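Arginine decarboxylase, A207R protein (Paramecium bursaria Chlorella virus 1, PDB 2NVA) catalyses the pyridoxal 5'-phosphate-dependent decarboxylation of arginine to agmatine, as a viral member of the eukaryotic ornithine decarboxylase-like family with a TIM-barrel domain. Local coordinates at residues Val5-Ile8 with Leu9-His12; Arg272-Gly276 with Leu277-Phe281. One frame throughout, in Å; residues are numbered along the deposited sequence.

Contact 1: Val5-Ile8 with Leu9-His12; sequences VNNI and LKAH
Val5, Asn6, Asn7 and Ile8 accept backbone hydrogen bonds from Leu9, Lys10, Ala11 and His12 in an alpha-helical i to i+4 pattern, the last turns of helix 2-11. The bonds measure 3.0 to 3.1 Å for Leu9 N to Val5 O, Lys10 N to Asn6 O and Ala11 N to Asn7 O. The final bond runs from His12 N to Ile8 O over 2.8 Å. His12 is the first residue to leave helical backbone angles.

Its side chain turns back to the same carbonyl. With CG beside the backbone N (chi1 -62°), the imidazole is brought edge-on to Ile8 O. His12 ND1 donates to Ile8 O at 3.2 Å, with the oxygen in the ring plane and ND1 on a lone pair in the carbonyl plane. His12 N reaches that oxygen tilted from the plane, so two donors of one residue grip it. The side chains of Ile8 and His12 lie side by side and point the same way.

Leu9 folds back along the helix, and its CG comes within 3.5 Å of Val5 O. Farther out, the methyl Leu9 CD1 meets Val5 CG1 at 4.3 Å, a loose apolar touch. Lys10 bends at chi3 (-84°), which lays its CE 3.3 Å from Asn6 O.

Val5, Ile8 and Leu9 also rest on Phe19 of strand 18-22, and Val5 and Leu9 touch Leu305. The ring of His12 meets that of Tyr370. The apolar side of the helix thus packs on the beta-sheet domain. The side-chain bond of His12 implies a hydrogen on ND1. The carbonyl-rich end of the helix would probably also favour a positive charge on the ring, though the geometry does not establish one.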
loop_
_atom_site.group_PDB
_atom_site.type_symbol
_atom_site.label_atom_id
_atom_site.label_comp_id
_atom_site.label_asym_id
_atom_site.label_seq_id
_atom_site.Cartn_x
_atom_site.Cartn_y
_atom_site.Cartn_z
ATOM N N VAL A 5 -11.194 12.662 -22.362
ATOM C CA VAL A 5 -11.646 11.493 -21.590
ATOM C C VAL A 5 -13.023 11.028 -22.083
ATOM O O VAL A 5 -13.261 9.828 -22.252
ATOM C CB VAL A 5 -11.676 11.767 -20.056
ATOM C CG1 VAL A 5 -12.196 10.544 -19.295
ATOM C CG2 VAL A 5 -10.302 12.121 -19.562
ATOM N N ASN A 6 -13.913 11.983 -22.330
ATOM C CA ASN A 6 -15.218 11.663 -22.883
ATOM C C ASN A 6 -15.085 10.970 -24.235
ATOM O O ASN A 6 -15.821 10.024 -24.510
ATOM C CB ASN A 6 -16.128 12.899 -22.982
ATOM C CG ASN A 6 -16.975 13.112 -21.724
ATOM O OD1 ASN A 6 -16.951 14.198 -21.126
ATOM N ND2 ASN A 6 -17.705 12.078 -21.304
ATOM N N ASN A 7 -14.142 11.414 -25.066
ATOM C CA ASN A 7 -13.933 10.764 -26.362
ATOM C C ASN A 7 -13.418 9.336 -26.221
ATOM O O ASN A 7 -13.818 8.455 -26.974
ATOM C CB ASN A 7 -13.007 11.583 -27.261
ATOM C CG ASN A 7 -13.667 12.859 -27.784
ATOM O OD1 ASN A 7 -12.980 13.709 -28.330
ATOM N ND2 ASN A 7 -14.985 13.004 -27.611
ATOM N N ILE A 8 -12.534 9.108 -25.249
ATOM C CA ILE A 8 -12.046 7.757 -24.953
ATOM C C ILE A 8 -13.189 6.827 -24.554
ATOM O O ILE A 8 -13.248 5.674 -25.002
ATOM C CB ILE A 8 -10.999 7.772 -23.808
ATOM C CG1 ILE A 8 -9.780 8.620 -24.177
ATOM C CG2 ILE A 8 -10.600 6.350 -23.385
ATOM C CD1 ILE A 8 -8.985 8.081 -25.330
ATOM N N LEU A 9 -14.081 7.323 -23.700
ATOM C CA LEU A 9 -15.216 6.530 -23.236
ATOM C C LEU A 9 -16.156 6.186 -24.386
ATOM O O LEU A 9 -16.695 5.084 -24.427
ATOM C CB LEU A 9 -15.991 7.270 -22.141
ATOM C CG LEU A 9 -15.258 7.382 -20.805
ATOM C CD1 LEU A 9 -15.926 8.428 -19.912
ATOM C CD2 LEU A 9 -15.159 6.006 -20.106
ATOM N N LYS A 10 -16.350 7.122 -25.320
ATOM C CA LYS A 10 -17.229 6.865 -26.470
ATOM C C LYS A 10 -16.606 5.882 -27.458
ATOM O O LYS A 10 -17.306 5.083 -28.085
ATOM C CB LYS A 10 -17.611 8.178 -27.163
ATOM C CG LYS A 10 -18.815 8.867 -26.487
ATOM C CD LYS A 10 -19.085 10.247 -27.093
ATOM C CE LYS A 10 -18.194 11.288 -26.433
ATOM N NZ LYS A 10 -17.854 12.466 -27.338
ATOM N N ALA A 11 -15.284 5.958 -27.588
ATOM C CA ALA A 11 -14.530 5.072 -28.474
ATOM C C ALA A 11 -14.332 3.669 -27.874
ATOM O O ALA A 11 -14.165 2.695 -28.614
ATOM C CB ALA A 11 -13.179 5.703 -28.824
ATOM N N HIS A 12 -14.368 3.577 -26.545
ATOM C CA HIS A 12 -14.223 2.314 -25.818
ATOM C C HIS A 12 -15.435 2.119 -24.903
ATOM O O HIS A 12 -15.308 2.203 -23.674
ATOM C CB HIS A 12 -12.898 2.299 -25.029
ATOM C CG HIS A 12 -11.695 2.390 -25.905
ATOM N ND1 HIS A 12 -11.211 3.589 -26.385
ATOM C CD2 HIS A 12 -10.898 1.428 -26.430
ATOM C CE1 HIS A 12 -10.167 3.364 -27.168
ATOM N NE2 HIS A 12 -9.953 2.060 -27.205
#

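Contact 2: Arg272-Gly276 with Leu277-Phe281; sequences RVRDG and LYEYF
Arg272 and Glu279 face each other across an antiparallel hydrogen-bonded pair, and their side chains meet on one face of the sheet. The arginine has CG anti to the backbone N (chi1 -167°) and bends at chi3 (54°), which turns its guanidinium edge to the acid. In the resulting salt bridge Arg272 NE gives Glu279 OE1 a 2.7 Å bond, with the oxygen close to the guanidinium plane. Arg272 NH2 adds a weak bond to this oxygen. Guanidinium and carboxylate planes stand 83° apart.

Arg274 joins by a second, weak salt bridge, its NE 3.3 Å from Glu279 OE1. The face of its guanidinium lies over Arg272 NE. Its stronger partner is Glu155 of the second subunit, in a salt bridge through NH1. Arg272 NH1 likewise forms one with Asp113 of the second subunit. Glu279 OE1, shared by both arginines, and these two acids would probably offset part of the charge of the close guanidinium groups.

These residues belong to a beta hairpin of strands 262-274 and 277-282, closed by a type I' turn from Arg274 to Leu277. Asp275 and Gly276 take the positive phi values of that turn. Leu277 N binds Arg274 O at 2.9 Å.

Val273 and Tyr278 form the non-hydrogen-bonded pair on the other face. Val273 CG1 sits over the Tyr278 ring, 3.9 Å from its centroid, a CH-pi contact. At the ring's edge, Gly276 O is 3.4 Å from Tyr278 CE2. Phe281 points its ring edge at a face of the Arg272 guanidinium, nearly perpendicular to it, and stacks on Tyr320.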
loop_
_atom_site.group_PDB
_atom_site.type_symbol
_atom_site.label_atom_id
_atom_site.label_comp_id
_atom_site.label_asym_id
_atom_site.label_seq_id
_atom_site.Cartn_x
_atom_site.Cartn_y
_atom_site.Cartn_z
ATOM N N ARG A 272 -25.239 5.041 -1.917
ATOM C CA ARG A 272 -26.107 4.906 -0.754
ATOM C C ARG A 272 -26.434 6.335 -0.332
ATOM O O ARG A 272 -25.515 7.138 -0.169
ATOM C CB ARG A 272 -25.334 4.148 0.344
ATOM C CG ARG A 272 -26.141 3.626 1.512
ATOM C CD ARG A 272 -25.299 2.661 2.348
ATOM N NE ARG A 272 -24.045 3.277 2.753
ATOM C CZ ARG A 272 -22.872 2.649 2.872
ATOM N NH1 ARG A 272 -22.740 1.342 2.627
ATOM N NH2 ARG A 272 -21.818 3.345 3.233
ATOM N N VAL A 273 -27.719 6.665 -0.188
ATOM C CA VAL A 273 -28.118 7.994 0.260
ATOM C C VAL A 273 -28.832 7.874 1.598
ATOM O O VAL A 273 -29.865 7.198 1.705
ATOM C CB VAL A 273 -29.046 8.689 -0.766
ATOM C CG1 VAL A 273 -29.394 10.121 -0.315
ATOM C CG2 VAL A 273 -28.387 8.694 -2.147
ATOM N N ARG A 274 -28.263 8.507 2.619
ATOM C CA ARG A 274 -28.815 8.398 3.967
ATOM C C ARG A 274 -28.891 9.765 4.606
ATOM O O ARG A 274 -27.872 10.428 4.773
ATOM C CB ARG A 274 -27.969 7.458 4.847
ATOM C CG ARG A 274 -27.866 6.055 4.262
ATOM C CD ARG A 274 -27.311 5.009 5.238
ATOM N NE ARG A 274 -25.866 5.050 5.378
ATOM C CZ ARG A 274 -25.139 4.053 5.886
ATOM N NH1 ARG A 274 -25.738 2.920 6.274
ATOM N NH2 ARG A 274 -23.826 4.179 5.981
ATOM N N ASP A 275 -30.106 10.168 4.968
ATOM C CA ASP A 275 -30.339 11.436 5.663
ATOM C C ASP A 275 -29.570 12.593 5.012
ATOM O O ASP A 275 -28.854 13.341 5.688
ATOM C CB ASP A 275 -29.984 11.312 7.152
ATOM C CG ASP A 275 -30.861 10.289 7.887
ATOM O OD1 ASP A 275 -32.079 10.230 7.609
ATOM O OD2 ASP A 275 -30.314 9.565 8.755
ATOM N N GLY A 276 -29.686 12.695 3.690
ATOM C CA GLY A 276 -29.140 13.829 2.946
ATOM C C GLY A 276 -27.658 13.738 2.627
ATOM O O GLY A 276 -27.103 14.653 2.005
ATOM N N LEU A 277 -27.018 12.637 3.041
ATOM C CA LEU A 277 -25.604 12.418 2.732
ATOM C C LEU A 277 -25.491 11.407 1.594
ATOM O O LEU A 277 -26.088 10.328 1.660
ATOM C CB LEU A 277 -24.843 11.913 3.977
ATOM C CG LEU A 277 -23.309 11.863 3.869
ATOM C CD1 LEU A 277 -22.701 13.261 3.691
ATOM C CD2 LEU A 277 -22.699 11.153 5.077
ATOM N N TYR A 278 -24.713 11.751 0.571
ATOM C CA TYR A 278 -24.596 10.937 -0.633
ATOM C C TYR A 278 -23.280 10.194 -0.652
ATOM O O TYR A 278 -22.230 10.795 -0.838
ATOM C CB TYR A 278 -24.733 11.810 -1.879
ATOM C CG TYR A 278 -26.122 12.404 -2.016
ATOM C CD1 TYR A 278 -26.988 11.968 -3.015
ATOM C CD2 TYR A 278 -26.575 13.388 -1.131
ATOM C CE1 TYR A 278 -28.276 12.496 -3.138
ATOM C CE2 TYR A 278 -27.860 13.924 -1.238
ATOM C CZ TYR A 278 -28.705 13.480 -2.241
ATOM O OH TYR A 278 -29.974 14.012 -2.371
ATOM N N GLU A 279 -23.359 8.877 -0.472
ATOM C CA GLU A 279 -22.166 8.044 -0.373
ATOM C C GLU A 279 -21.962 7.250 -1.660
ATOM O O GLU A 279 -22.882 6.595 -2.135
ATOM C CB GLU A 279 -22.283 7.099 0.829
ATOM C CG GLU A 279 -22.491 7.816 2.174
ATOM C CD GLU A 279 -22.970 6.902 3.299
ATOM O OE1 GLU A 279 -23.659 5.902 3.023
ATOM O OE2 GLU A 279 -22.686 7.218 4.474
ATOM N N TYR A 280 -20.758 7.332 -2.221
ATOM C CA TYR A 280 -20.454 6.670 -3.489
ATOM C C TYR A 280 -19.265 5.751 -3.349
ATOM O O TYR A 280 -18.327 6.050 -2.606
ATOM C CB TYR A 280 -20.142 7.699 -4.572
ATOM C CG TYR A 280 -21.233 8.723 -4.745
ATOM C CD1 TYR A 280 -22.429 8.398 -5.397
ATOM C CD2 TYR A 280 -21.071 10.019 -4.258
ATOM C CE1 TYR A 280 -23.438 9.350 -5.557
ATOM C CE2 TYR A 280 -22.076 10.978 -4.402
ATOM C CZ TYR A 280 -23.255 10.635 -5.063
ATOM O OH TYR A 280 -24.234 11.592 -5.218
ATOM N N PHE A 281 -19.307 4.641 -4.081
ATOM C CA PHE A 281 -18.194 3.712 -4.120
ATOM C C PHE A 281 -17.674 3.671 -5.540
ATOM O O PHE A 281 -18.458 3.595 -6.480
ATOM C CB PHE A 281 -18.646 2.324 -3.671
ATOM C CG PHE A 281 -18.900 2.245 -2.207
ATOM C CD1 PHE A 281 -17.997 1.608 -1.370
ATOM C CD2 PHE A 281 -20.012 2.867 -1.653
ATOM C CE1 PHE A 281 -18.234 1.549 0.022
ATOM C CE2 PHE A 281 -20.252 2.828 -0.267
ATOM C CZ PHE A 281 -19.359 2.173 0.560
#

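In the fold
Contact 1 and contact 2 do not touch: their nearest atoms are about 14 Å apart and their centres about 28 Å. They hold different elements. Contact 1 is the end of helix 2-11 with the residue that follows it, lying on the surface of the chain. Contact 2 is a hairpin in the mixed sheet, partly buried. The sheet still links them, since strand 18-22, on which the helix packs, pairs with strand 262-274 of the hairpin. The chemistry follows place. In contact 1 a helix end is held by backbone bonds and one histidine, and the second subunit does not touch it. In contact 2 charged groups share a network that reaches the second subunit. Both lie outside the cofactor-binding pocket.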